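Local coordinates for acyl-CoA dehydrogenase domain protein Tcur3483 (Thermomonospora curvata, PDB 6WY9) that binds FAD and probably acts as an oxidoreductase of the acyl-CoA dehydrogenase family on the CH-CH group of donors, at residues A[38-43]-A[67-72]; A[47-52]-A[367-372]; A[144-149]-A[186-191]. All coordinates share one frame; numbering follows the deposited sequence.

Contact 1. Residues A[38-43]-A[67-72]; sequences AYFNGL and KMLGSD
Tyr39 reaches from the last turns of helix 26-41 to the end of helix 62-71 and donates a hydrogen bond to Asp72. At its base, CG lies anti to the backbone N (chi1 171°), and this carries the ring from CB straight across toward 67-72. CB and CG serve as the stem, and contact begins at the outer ring carbons. CE2 touches the methyl CD2 of Leu69 at 3.9 Å. On the other edge, CE1 comes to 3.1 Å from OD2 of Asp72. Both partners lie near the ring plane, so Tyr39 is met along its rim by a methyl and a carboxylate oxygen. At the tip, the phenol OH of Tyr39 stands 2.5 Å from OD2 of Asp72. This bond is very short, and its exact length deserves caution. The carboxylate plane is turned 76° from the ring.

The same Leu69 CD2 also meets Phe40, 3.9 Å from CE1 and again at the ring edge. One methyl therefore touches the rims of two rings. Phe40 then packs against Glu99, Val100 and Ala103 of helix 90-103. Nearer the surface, CD2 of Leu43 rests 3.7 Å from SD of Met68. These two side chains run past each other in opposite directions, and the Met68 chain bends at its last torsion. The ring of Trp74 also meets that of Tyr39.

The contact joins two helices of the N-terminal domain by apolar packing with a polar bond beside it. Asp72 follows the final turn of helix 62-71, where its N bonds to Met68 O. A carboxylate near a helix C-terminus is likely to be disfavoured by the helix dipole. If the bond is as modelled, the Tyr39 hydroxyl would probably offset part of that cost.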
loop_
_atom_site.group_PDB
_atom_site.type_symbol
_atom_site.label_atom_id
_atom_site.label_comp_id
_atom_site.label_asym_id
_atom_site.label_seq_id
_atom_site.Cartn_x
_atom_site.Cartn_y
_atom_site.Cartn_z
ATOM N N ALA A 38 39.166 -2.375 -12.392
ATOM C CA ALA A 38 40.235 -2.452 -13.378
ATOM C C ALA A 38 40.023 -3.650 -14.312
ATOM O O ALA A 38 40.121 -3.529 -15.544
ATOM C CB ALA A 38 41.589 -2.525 -12.669
ATOM N N TYR A 39 39.682 -4.811 -13.750
ATOM C CA TYR A 39 39.594 -6.015 -14.568
ATOM C C TYR A 39 38.458 -5.929 -15.592
ATOM O O TYR A 39 38.666 -6.166 -16.796
ATOM C CB TYR A 39 39.401 -7.232 -13.668
ATOM C CG TYR A 39 39.086 -8.498 -14.421
ATOM C CD1 TYR A 39 40.064 -9.144 -15.178
ATOM C CD2 TYR A 39 37.824 -9.073 -14.352
ATOM C CE1 TYR A 39 39.780 -10.343 -15.867
ATOM C CE2 TYR A 39 37.529 -10.284 -15.038
ATOM C CZ TYR A 39 38.511 -10.900 -15.796
ATOM O OH TYR A 39 38.240 -12.080 -16.475
ATOM N N PHE A 40 37.241 -5.629 -15.123
ATOM C CA PHE A 40 36.102 -5.515 -16.030
ATOM C C PHE A 40 36.296 -4.396 -17.036
ATOM O O PHE A 40 35.824 -4.503 -18.178
ATOM C CB PHE A 40 34.807 -5.292 -15.245
ATOM C CG PHE A 40 34.411 -6.454 -14.412
ATOM C CD1 PHE A 40 34.522 -7.745 -14.904
ATOM C CD2 PHE A 40 33.896 -6.275 -13.143
ATOM C CE1 PHE A 40 34.149 -8.836 -14.140
ATOM C CE2 PHE A 40 33.529 -7.360 -12.366
ATOM C CZ PHE A 40 33.656 -8.648 -12.863
ATOM N N ASN A 41 36.970 -3.309 -16.636
ATOM C CA ASN A 41 37.250 -2.238 -17.582
ATOM C C ASN A 41 38.093 -2.745 -18.740
ATOM O O ASN A 41 37.923 -2.300 -19.878
ATOM C CB ASN A 41 37.953 -1.060 -16.892
ATOM C CG ASN A 41 38.162 0.112 -17.827
ATOM O OD1 ASN A 41 37.253 0.911 -18.045
ATOM N ND2 ASN A 41 39.364 0.227 -18.387
ATOM N N GLY A 42 39.023 -3.654 -18.468
ATOM C CA GLY A 42 39.831 -4.231 -19.523
ATOM C C GLY A 42 39.102 -5.200 -20.421
ATOM O O GLY A 42 39.724 -5.768 -21.324
ATOM N N LEU A 43 37.806 -5.416 -20.176
ATOM C CA LEU A 43 36.941 -6.281 -20.971
ATOM C C LEU A 43 35.817 -5.515 -21.649
ATOM O O LEU A 43 35.646 -5.624 -22.870
ATOM C CB LEU A 43 36.332 -7.379 -20.086
ATOM C CG LEU A 43 37.251 -8.332 -19.339
ATOM C CD1 LEU A 43 36.423 -9.459 -18.732
ATOM C CD2 LEU A 43 38.298 -8.881 -20.291
ATOM N N LYS A 67 33.690 -17.628 -20.762
ATOM C CA LYS A 67 34.982 -18.279 -20.955
ATOM C C LYS A 67 36.123 -17.385 -20.494
ATOM O O LYS A 67 37.102 -17.870 -19.913
ATOM C CB LYS A 67 35.176 -18.677 -22.417
ATOM C CG LYS A 67 36.513 -19.348 -22.680
ATOM C CD LYS A 67 36.844 -20.295 -21.534
ATOM C CE LYS A 67 38.090 -21.141 -21.787
ATOM N NZ LYS A 67 38.695 -21.633 -20.490
ATOM N N MET A 68 36.019 -16.073 -20.729
ATOM C CA MET A 68 37.050 -15.174 -20.220
ATOM C C MET A 68 37.097 -15.203 -18.698
ATOM O O MET A 68 38.155 -15.440 -18.102
ATOM C CB MET A 68 36.823 -13.753 -20.738
ATOM C CG MET A 68 37.524 -13.489 -22.058
ATOM S SD MET A 68 37.553 -11.758 -22.537
ATOM C CE MET A 68 35.843 -11.511 -23.031
ATOM N N LEU A 69 35.952 -14.960 -18.048
ATOM C CA LEU A 69 35.899 -15.030 -16.587
ATOM C C LEU A 69 36.446 -16.351 -16.067
ATOM O O LEU A 69 37.167 -16.387 -15.062
ATOM C CB LEU A 69 34.462 -14.859 -16.104
ATOM C CG LEU A 69 33.778 -13.529 -16.360
ATOM C CD1 LEU A 69 32.282 -13.725 -16.141
ATOM C CD2 LEU A 69 34.370 -12.452 -15.458
ATOM N N GLY A 70 36.102 -17.451 -16.741
ATOM C CA GLY A 70 36.482 -18.769 -16.249
ATOM C C GLY A 70 37.979 -18.993 -16.287
ATOM O O GLY A 70 38.596 -19.362 -15.279
ATOM N N SER A 71 38.593 -18.770 -17.446
ATOM C CA SER A 71 40.043 -18.912 -17.492
ATOM C C SER A 71 40.757 -17.929 -16.560
ATOM O O SER A 71 41.866 -18.231 -16.115
ATOM C CB SER A 71 40.540 -18.782 -18.935
ATOM O OG SER A 71 39.943 -17.679 -19.578
ATOM N N ASP A 72 40.149 -16.788 -16.204
ATOM C CA ASP A 72 40.810 -15.889 -15.262
ATOM C C ASP A 72 40.545 -16.226 -13.798
ATOM O O ASP A 72 41.025 -15.498 -12.919
ATOM C CB ASP A 72 40.421 -14.430 -15.522
ATOM C CG ASP A 72 40.973 -13.915 -16.821
ATOM O OD1 ASP A 72 41.961 -14.498 -17.317
ATOM O OD2 ASP A 72 40.410 -12.948 -17.360
#

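Contact 2. Residues A[47-52]-A[367-372]; sequences DERRRV and AGQIEQ. With GOL (glycerol), chain L.
Arg50 and Gln372 come close without bonding directly, and a glycerol hydroxyl links them instead. NH1 of Arg50 is 2.9 Å from OE1 of Gln372, but the angle is too poor for a hydrogen bond. The guanidinium and amide planes stand 48° apart. O3 of the glycerol accepts from Arg50 NH1 at 3.2 Å, with an N-H...O angle of 158°. The same O3 donates to Gln372 OE1 at 2.8 Å. The glycerol probably comes from the crystallisation liquor, so the bridge need not exist in the cell.

The Arg50 chain bends at chi2 and at chi3 (47°), and this folds it against the start of the other segment. Its CD lies 3.3 Å from the carbonyl O of Ala367 and 3.9 Å from CB of the same residue. Its NE is buried here and has no partner in the model. Its NH2 forms a salt bridge with Glu360, the main polar tie of this side chain. A leucine in place of Arg50 would probably leave Glu360 without its charge mate and Gln372 OE1 without its glycerol-mediated link.

Arg49 and Gln369 cross at about a right angle. NH2 of Arg49 is 3.5 Å from NE2 of Gln369, a pairing of two donors that is contact rather than bonding. The amide is satisfied elsewhere: OE1 takes a bond from Arg271, and NE2 donates to Leu366 O.

Gly368 is the N-cap residue of helix 369-380, and its positive phi suits glycine. The contact thus sets helix 47-55 of the N-terminal domain against the first turn of a C-terminal-domain helix. On that helix, Gln369 touches Leu275 and Ile370 touches Val279 of helix 263-286, while Ile370 also packs on Leu347 of helix 326-350.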
loop_
_atom_site.group_PDB
_atom_site.type_symbol
_atom_site.label_atom_id
_atom_site.label_comp_id
_atom_site.label_asym_id
_atom_site.label_seq_id
_atom_site.Cartn_x
_atom_site.Cartn_y
_atom_site.Cartn_z
ATOM N N ASP A 47 28.564 1.004 -24.283
ATOM C CA ASP A 47 27.215 0.455 -24.318
ATOM C C ASP A 47 27.205 -1.062 -24.361
ATOM O O ASP A 47 26.204 -1.671 -23.968
ATOM C CB ASP A 47 26.459 1.001 -25.522
ATOM C CG ASP A 47 26.126 2.457 -25.372
ATOM O OD1 ASP A 47 25.121 2.766 -24.696
ATOM O OD2 ASP A 47 26.888 3.292 -25.902
ATOM N N GLU A 48 28.284 -1.685 -24.840
ATOM C CA GLU A 48 28.303 -3.140 -24.936
ATOM C C GLU A 48 27.926 -3.786 -23.612
ATOM O O GLU A 48 27.167 -4.762 -23.584
ATOM C CB GLU A 48 29.677 -3.626 -25.392
ATOM C CG GLU A 48 30.012 -3.274 -26.832
ATOM C CD GLU A 48 31.240 -4.014 -27.344
ATOM O OE1 GLU A 48 31.510 -5.136 -26.864
ATOM O OE2 GLU A 48 31.943 -3.466 -28.220
ATOM N N ARG A 49 28.434 -3.247 -22.501
ATOM C CA ARG A 49 28.119 -3.809 -21.191
ATOM C C ARG A 49 26.610 -3.848 -20.949
ATOM O O ARG A 49 26.053 -4.893 -20.588
ATOM C CB ARG A 49 28.824 -3.009 -20.091
ATOM C CG ARG A 49 28.382 -1.544 -19.976
ATOM C CD ARG A 49 28.475 -1.009 -18.546
ATOM N NE ARG A 49 27.547 0.098 -18.355
ATOM C CZ ARG A 49 26.248 -0.058 -18.107
ATOM N NH1 ARG A 49 25.728 -1.279 -18.003
ATOM N NH2 ARG A 49 25.468 1.007 -17.966
ATOM N N ARG A 50 25.933 -2.708 -21.129
ATOM C CA ARG A 50 24.484 -2.642 -20.971
ATOM C C ARG A 50 23.747 -3.413 -22.067
ATOM O O ARG A 50 22.541 -3.650 -21.932
ATOM C CB ARG A 50 24.031 -1.170 -20.940
ATOM C CG ARG A 50 22.697 -0.925 -20.238
ATOM C CD ARG A 50 21.826 0.139 -20.934
ATOM N NE ARG A 50 21.752 -0.067 -22.379
ATOM C CZ ARG A 50 21.194 -1.128 -22.967
ATOM N NH1 ARG A 50 20.667 -2.102 -22.237
ATOM N NH2 ARG A 50 21.173 -1.224 -24.293
ATOM N N ARG A 51 24.439 -3.809 -23.139
ATOM C CA ARG A 51 23.859 -4.643 -24.189
ATOM C C ARG A 51 23.931 -6.135 -23.859
ATOM O O ARG A 51 22.947 -6.856 -24.065
ATOM C CB ARG A 51 24.553 -4.359 -25.527
ATOM C CG ARG A 51 23.996 -3.156 -26.282
ATOM C CD ARG A 51 23.006 -3.593 -27.359
ATOM N NE ARG A 51 23.619 -3.744 -28.683
ATOM C CZ ARG A 51 24.018 -4.899 -29.215
ATOM N NH1 ARG A 51 24.557 -4.915 -30.427
ATOM N NH2 ARG A 51 23.883 -6.037 -28.548
ATOM N N VAL A 52 25.072 -6.618 -23.356
ATOM C CA VAL A 52 25.162 -8.018 -22.939
ATOM C C VAL A 52 24.448 -8.235 -21.608
ATOM O O VAL A 52 23.981 -9.347 -21.326
ATOM C CB VAL A 52 26.629 -8.482 -22.859
ATOM C CG1 VAL A 52 27.192 -8.748 -24.247
ATOM C CG2 VAL A 52 27.462 -7.452 -22.145
ATOM N N ALA A 367 21.884 5.680 -18.881
ATOM C CA ALA A 367 21.787 4.785 -20.032
ATOM C C ALA A 367 20.421 4.086 -20.131
ATOM O O ALA A 367 20.325 3.029 -20.746
ATOM C CB ALA A 367 22.914 3.737 -20.027
ATOM N N GLY A 368 19.358 4.647 -19.543
ATOM C CA GLY A 368 18.037 4.028 -19.590
ATOM C C GLY A 368 17.876 2.793 -18.726
ATOM O O GLY A 368 16.893 2.062 -18.895
ATOM N N GLN A 369 18.812 2.535 -17.802
ATOM C CA GLN A 369 18.808 1.270 -17.061
ATOM C C GLN A 369 17.547 1.102 -16.221
ATOM O O GLN A 369 17.027 -0.013 -16.077
ATOM C CB GLN A 369 20.038 1.195 -16.147
ATOM C CG GLN A 369 21.319 1.016 -16.896
ATOM C CD GLN A 369 22.477 0.998 -15.917
ATOM O OE1 GLN A 369 22.820 -0.046 -15.360
ATOM N NE2 GLN A 369 23.042 2.164 -15.662
ATOM N N ILE A 370 17.104 2.168 -15.572
ATOM C CA ILE A 370 15.938 2.034 -14.701
ATOM C C ILE A 370 14.679 1.860 -15.537
ATOM O O ILE A 370 13.754 1.124 -15.158
ATOM C CB ILE A 370 15.835 3.237 -13.756
ATOM C CG1 ILE A 370 17.028 3.202 -12.765
ATOM C CG2 ILE A 370 14.467 3.188 -12.993
ATOM C CD1 ILE A 370 17.330 4.547 -12.073
ATOM N N GLU A 371 14.624 2.531 -16.687
ATOM C CA GLU A 371 13.528 2.272 -17.613
ATOM C C GLU A 371 13.515 0.794 -18.035
ATOM O O GLU A 371 12.468 0.142 -18.000
ATOM C CB GLU A 371 13.646 3.204 -18.812
ATOM C CG GLU A 371 12.376 3.287 -19.678
ATOM C CD GLU A 371 12.187 2.078 -20.572
ATOM O OE1 GLU A 371 13.206 1.502 -21.038
ATOM O OE2 GLU A 371 11.007 1.724 -20.830
ATOM N N GLN A 372 14.665 0.244 -18.459
ATOM C CA GLN A 372 14.647 -1.154 -18.890
ATOM C C GLN A 372 14.404 -2.126 -17.720
ATOM O O GLN A 372 13.645 -3.105 -17.864
ATOM C CB GLN A 372 15.934 -1.510 -19.635
ATOM C CG GLN A 372 15.968 -3.007 -19.993
ATOM C CD GLN A 372 17.045 -3.323 -20.987
ATOM O OE1 GLN A 372 18.094 -2.693 -20.977
ATOM N NE2 GLN A 372 16.796 -4.289 -21.871
HETATM C C1 GOL L . 19.462 -4.893 -18.102
HETATM O O1 GOL L . 19.993 -5.973 -17.478
HETATM C C2 GOL L . 20.456 -3.700 -18.067
HETATM O O2 GOL L . 21.408 -3.792 -19.025
HETATM C C3 GOL L . 19.448 -2.528 -18.207
HETATM O O3 GOL L . 19.941 -1.652 -19.162
#

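Contact 3. Residues A[144-149]-A[186-191]; sequences IGYTEP and YIWLAC. With FDA (dihydroflavine-adenine dinucleotide), chain C.
O2 of the flavin is gripped by two consecutive backbone amides, Tyr146 N at 2.8 Å and Thr147 N at 2.7 Å. The second bond is the straighter, at 169° against 141°. On one side of O2, flavin N3 donates to Ile144 O at 2.8 Å. On the other, flavin N1 donates to Thr147 OG1 at 2.8 Å.

Ile144 and Gly145 end strand 142-145, which pairs in parallel with strand 186-192. Gly145 N bonds to Trp188 O at 2.8 Å, and Ala190 N bonds to Gly145 O at 3.0 Å. Leu189 CD1 and Ile187 CG2 close in on Gly145, consistent with a residue that has no side chain.

On the face of the sheet that carries Ile144 and Trp188, Ile144 CD1 packs 3.8 Å from Trp188 CD1. Ile144 CG2 sits over the centre of the Tyr146 ring. Trp188 NE1 donates to Tyr146 OH at 2.9 Å, though the position of that hydroxyl is less sure.

The parallel pairing holds Ile144 and Gly145, and the backbone just beyond them meets the flavin's pyrimidine edge. The two N-H groups on O2 would probably stabilise negative charge over N1 and O2 if the reduced ring lost its N1 proton.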
loop_
_atom_site.group_PDB
_atom_site.type_symbol
_atom_site.label_atom_id
_atom_site.label_comp_id
_atom_site.label_asym_id
_atom_site.label_seq_id
_atom_site.Cartn_x
_atom_site.Cartn_y
_atom_site.Cartn_z
ATOM N N ILE A 144 18.093 -24.156 -17.176
ATOM C CA ILE A 144 17.155 -24.846 -16.286
ATOM C C ILE A 144 15.896 -25.213 -17.063
ATOM O O ILE A 144 15.173 -24.329 -17.547
ATOM C CB ILE A 144 16.772 -23.992 -15.063
ATOM C CG1 ILE A 144 17.980 -23.609 -14.203
ATOM C CG2 ILE A 144 15.785 -24.809 -14.199
ATOM C CD1 ILE A 144 18.733 -24.819 -13.650
ATOM N N GLY A 145 15.579 -26.499 -17.099
ATOM C CA GLY A 145 14.388 -26.961 -17.785
ATOM C C GLY A 145 13.295 -27.440 -16.845
ATOM O O GLY A 145 13.106 -28.651 -16.695
ATOM N N TYR A 146 12.579 -26.514 -16.188
ATOM C CA TYR A 146 11.471 -26.899 -15.307
ATOM C C TYR A 146 10.107 -26.669 -15.954
ATOM O O TYR A 146 9.331 -27.616 -16.178
ATOM C CB TYR A 146 11.547 -26.112 -13.997
ATOM C CG TYR A 146 12.711 -26.465 -13.105
ATOM C CD1 TYR A 146 13.432 -27.639 -13.283
ATOM C CD2 TYR A 146 13.078 -25.611 -12.077
ATOM C CE1 TYR A 146 14.495 -27.938 -12.455
ATOM C CE2 TYR A 146 14.108 -25.907 -11.264
ATOM C CZ TYR A 146 14.825 -27.054 -11.451
ATOM O OH TYR A 146 15.865 -27.300 -10.586
ATOM N N THR A 147 9.841 -25.409 -16.300
ATOM C CA THR A 147 8.514 -24.905 -16.602
ATOM C C THR A 147 7.997 -25.470 -17.907
ATOM O O THR A 147 8.731 -25.570 -18.893
ATOM C CB THR A 147 8.577 -23.368 -16.668
ATOM O OG1 THR A 147 9.098 -22.880 -15.427
ATOM C CG2 THR A 147 7.184 -22.735 -16.937
ATOM N N GLU A 148 6.720 -25.840 -17.917
ATOM C CA GLU A 148 6.011 -26.286 -19.104
ATOM C C GLU A 148 4.788 -25.403 -19.313
ATOM O O GLU A 148 4.292 -24.789 -18.362
ATOM C CB GLU A 148 5.555 -27.748 -18.965
ATOM C CG GLU A 148 6.708 -28.646 -18.546
ATOM C CD GLU A 148 6.347 -30.139 -18.465
ATOM O OE1 GLU A 148 5.128 -30.491 -18.346
ATOM O OE2 GLU A 148 7.312 -30.965 -18.514
ATOM N N PRO A 149 4.249 -25.357 -20.522
ATOM C CA PRO A 149 2.944 -24.694 -20.698
ATOM C C PRO A 149 1.893 -25.142 -19.680
ATOM O O PRO A 149 1.137 -24.292 -19.203
ATOM C CB PRO A 149 2.544 -25.075 -22.144
ATOM C CG PRO A 149 3.877 -25.289 -22.843
ATOM C CD PRO A 149 4.798 -25.902 -21.786
ATOM N N TYR A 186 24.104 -27.783 -21.867
ATOM C CA TYR A 186 23.294 -28.822 -21.237
ATOM C C TYR A 186 22.052 -28.217 -20.600
ATOM O O TYR A 186 22.086 -27.095 -20.085
ATOM C CB TYR A 186 24.060 -29.566 -20.153
ATOM C CG TYR A 186 25.287 -30.282 -20.657
ATOM C CD1 TYR A 186 25.181 -31.513 -21.308
ATOM C CD2 TYR A 186 26.543 -29.737 -20.469
ATOM C CE1 TYR A 186 26.307 -32.166 -21.763
ATOM C CE2 TYR A 186 27.672 -30.383 -20.913
ATOM C CZ TYR A 186 27.548 -31.595 -21.555
ATOM O OH TYR A 186 28.681 -32.224 -21.991
ATOM N N ILE A 187 20.960 -28.989 -20.624
ATOM C CA ILE A 187 19.728 -28.656 -19.925
ATOM C C ILE A 187 19.668 -29.466 -18.637
ATOM O O ILE A 187 19.878 -30.691 -18.641
ATOM C CB ILE A 187 18.483 -28.926 -20.797
ATOM C CG1 ILE A 187 18.691 -28.393 -22.218
ATOM C CG2 ILE A 187 17.253 -28.276 -20.181
ATOM C CD1 ILE A 187 18.781 -26.843 -22.332
ATOM N N TRP A 188 19.384 -28.780 -17.533
ATOM C CA TRP A 188 19.063 -29.429 -16.264
ATOM C C TRP A 188 17.562 -29.688 -16.304
ATOM O O TRP A 188 16.767 -28.789 -16.044
ATOM C CB TRP A 188 19.477 -28.512 -15.130
ATOM C CG TRP A 188 19.093 -28.834 -13.757
ATOM C CD1 TRP A 188 17.956 -28.449 -13.116
ATOM C CD2 TRP A 188 19.913 -29.495 -12.777
ATOM N NE1 TRP A 188 18.004 -28.846 -11.791
ATOM C CE2 TRP A 188 19.189 -29.502 -11.565
ATOM C CE3 TRP A 188 21.177 -30.095 -12.817
ATOM C CZ2 TRP A 188 19.681 -30.096 -10.403
ATOM C CZ3 TRP A 188 21.669 -30.677 -11.662
ATOM C CH2 TRP A 188 20.921 -30.677 -10.473
ATOM N N LEU A 189 17.166 -30.914 -16.671
ATOM C CA LEU A 189 15.804 -31.172 -17.136
ATOM C C LEU A 189 15.007 -31.985 -16.118
ATOM O O LEU A 189 15.387 -33.115 -15.778
ATOM C CB LEU A 189 15.811 -31.881 -18.488
ATOM C CG LEU A 189 14.437 -32.029 -19.144
ATOM C CD1 LEU A 189 13.920 -30.666 -19.627
ATOM C CD2 LEU A 189 14.532 -33.030 -20.292
ATOM N N ALA A 190 13.873 -31.414 -15.674
ATOM C CA ALA A 190 12.941 -32.088 -14.778
ATOM C C ALA A 190 11.952 -32.900 -15.607
ATOM O O ALA A 190 11.232 -32.332 -16.429
ATOM C CB ALA A 190 12.213 -31.071 -13.903
ATOM N N CYS A 191 11.936 -34.231 -15.402
ATOM C CA CYS A 191 11.129 -35.166 -16.183
ATOM C C CYS A 191 10.300 -36.059 -15.268
ATOM O O CYS A 191 10.716 -36.398 -14.155
ATOM C CB CYS A 191 11.987 -36.116 -17.067
ATOM S SG CYS A 191 13.216 -35.391 -18.164
HETATM P PA FDA C . 1.156 -19.518 -13.776
HETATM O O1A FDA C . 0.111 -19.501 -14.846
HETATM O O2A FDA C . 1.440 -20.823 -13.013
HETATM O O5B FDA C . 0.647 -18.473 -12.544
HETATM C C5B FDA C . 0.437 -17.211 -13.119
HETATM C C4B FDA C . 0.071 -16.258 -11.966
HETATM O O4B FDA C . -1.063 -16.928 -11.234
HETATM C C3B FDA C . 1.147 -16.182 -10.881
HETATM O O3B FDA C . 2.066 -15.181 -11.120
HETATM C C2B FDA C . 0.322 -15.786 -9.669
HETATM O O2B FDA C . -0.173 -14.393 -9.712
HETATM C C1B FDA C . -0.961 -16.664 -9.798
HETATM N N9A FDA C . -0.930 -17.907 -9.029
HETATM C C8A FDA C . -0.409 -19.162 -9.400
HETATM N N7A FDA C . -0.615 -20.089 -8.472
HETATM C C5A FDA C . -1.283 -19.437 -7.459
HETATM C C6A FDA C . -1.737 -19.892 -6.211
HETATM N N6A FDA C . -1.570 -21.170 -5.820
HETATM N N1A FDA C . -2.369 -19.048 -5.366
HETATM C C2A FDA C . -2.497 -17.770 -5.828
HETATM N N3A FDA C . -2.108 -17.185 -6.987
HETATM C C4A FDA C . -1.504 -18.073 -7.792
HETATM N N1 FDA C . 11.466 -21.500 -16.028
HETATM C C2 FDA C . 12.374 -22.560 -16.233
HETATM O O2 FDA C . 11.993 -23.746 -16.120
HETATM N N3 FDA C . 13.678 -22.197 -16.553
HETATM C C4 FDA C . 14.131 -20.865 -16.695
HETATM O O4 FDA C . 15.295 -20.650 -17.004
HETATM C C4X FDA C . 13.137 -19.849 -16.472
HETATM N N5 FDA C . 13.502 -18.507 -16.595
HETATM C C5X FDA C . 12.519 -17.595 -16.869
HETATM C C6 FDA C . 12.812 -16.391 -17.397
HETATM C C7 FDA C . 11.760 -15.487 -17.689
HETATM C C7M FDA C . 12.111 -14.233 -18.250
HETATM C C8 FDA C . 10.473 -15.779 -17.431
HETATM C C8M FDA C . 9.375 -14.834 -17.724
HETATM C C9 FDA C . 10.168 -17.002 -16.858
HETATM C C9A FDA C . 11.191 -17.907 -16.594
HETATM N N10 FDA C . 10.905 -19.153 -16.011
HETATM C C10 FDA C . 11.860 -20.162 -16.171
HETATM C "C1'" FDA C . 9.479 -19.544 -15.820
HETATM C "C2'" FDA C . 8.977 -19.230 -14.383
HETATM O "O2'" FDA C . 9.511 -20.088 -13.494
HETATM C "C3'" FDA C . 7.391 -19.360 -14.503
HETATM O "O3'" FDA C . 6.856 -18.299 -15.269
HETATM C "C4'" FDA C . 6.753 -19.435 -13.124
HETATM O "O4'" FDA C . 7.102 -20.659 -12.575
HETATM C "C5'" FDA C . 5.225 -19.204 -13.278
HETATM O "O5'" FDA C . 4.716 -20.246 -14.057
HETATM P P FDA C . 3.641 -19.638 -15.134
HETATM O O1P FDA C . 4.384 -18.642 -15.884
HETATM O O2P FDA C . 3.015 -20.827 -15.846
HETATM O O3P FDA C . 2.467 -18.802 -14.311
#

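How the contacts relate
From the N terminus, the chain passes first through 38-43 and then through 47-52. Contact 1 closes a short loop of 23 residues at 67-72, and helix 47-55 lies within it. Contact 2 opens inside that loop and closes only at 367-372, so contacts 1 and 2 cross. Contact 3 opens and closes between the two halves of contact 2, after contact 1 is complete. Contact 1 holds together helices of the N-terminal domain. Contact 2 joins that domain to the C-terminal one. Contact 3 ties two strands of the middle domain beside the flavin. Its centre lies about 30 Å from that of contact 1 and about 29 Å from that of contact 2.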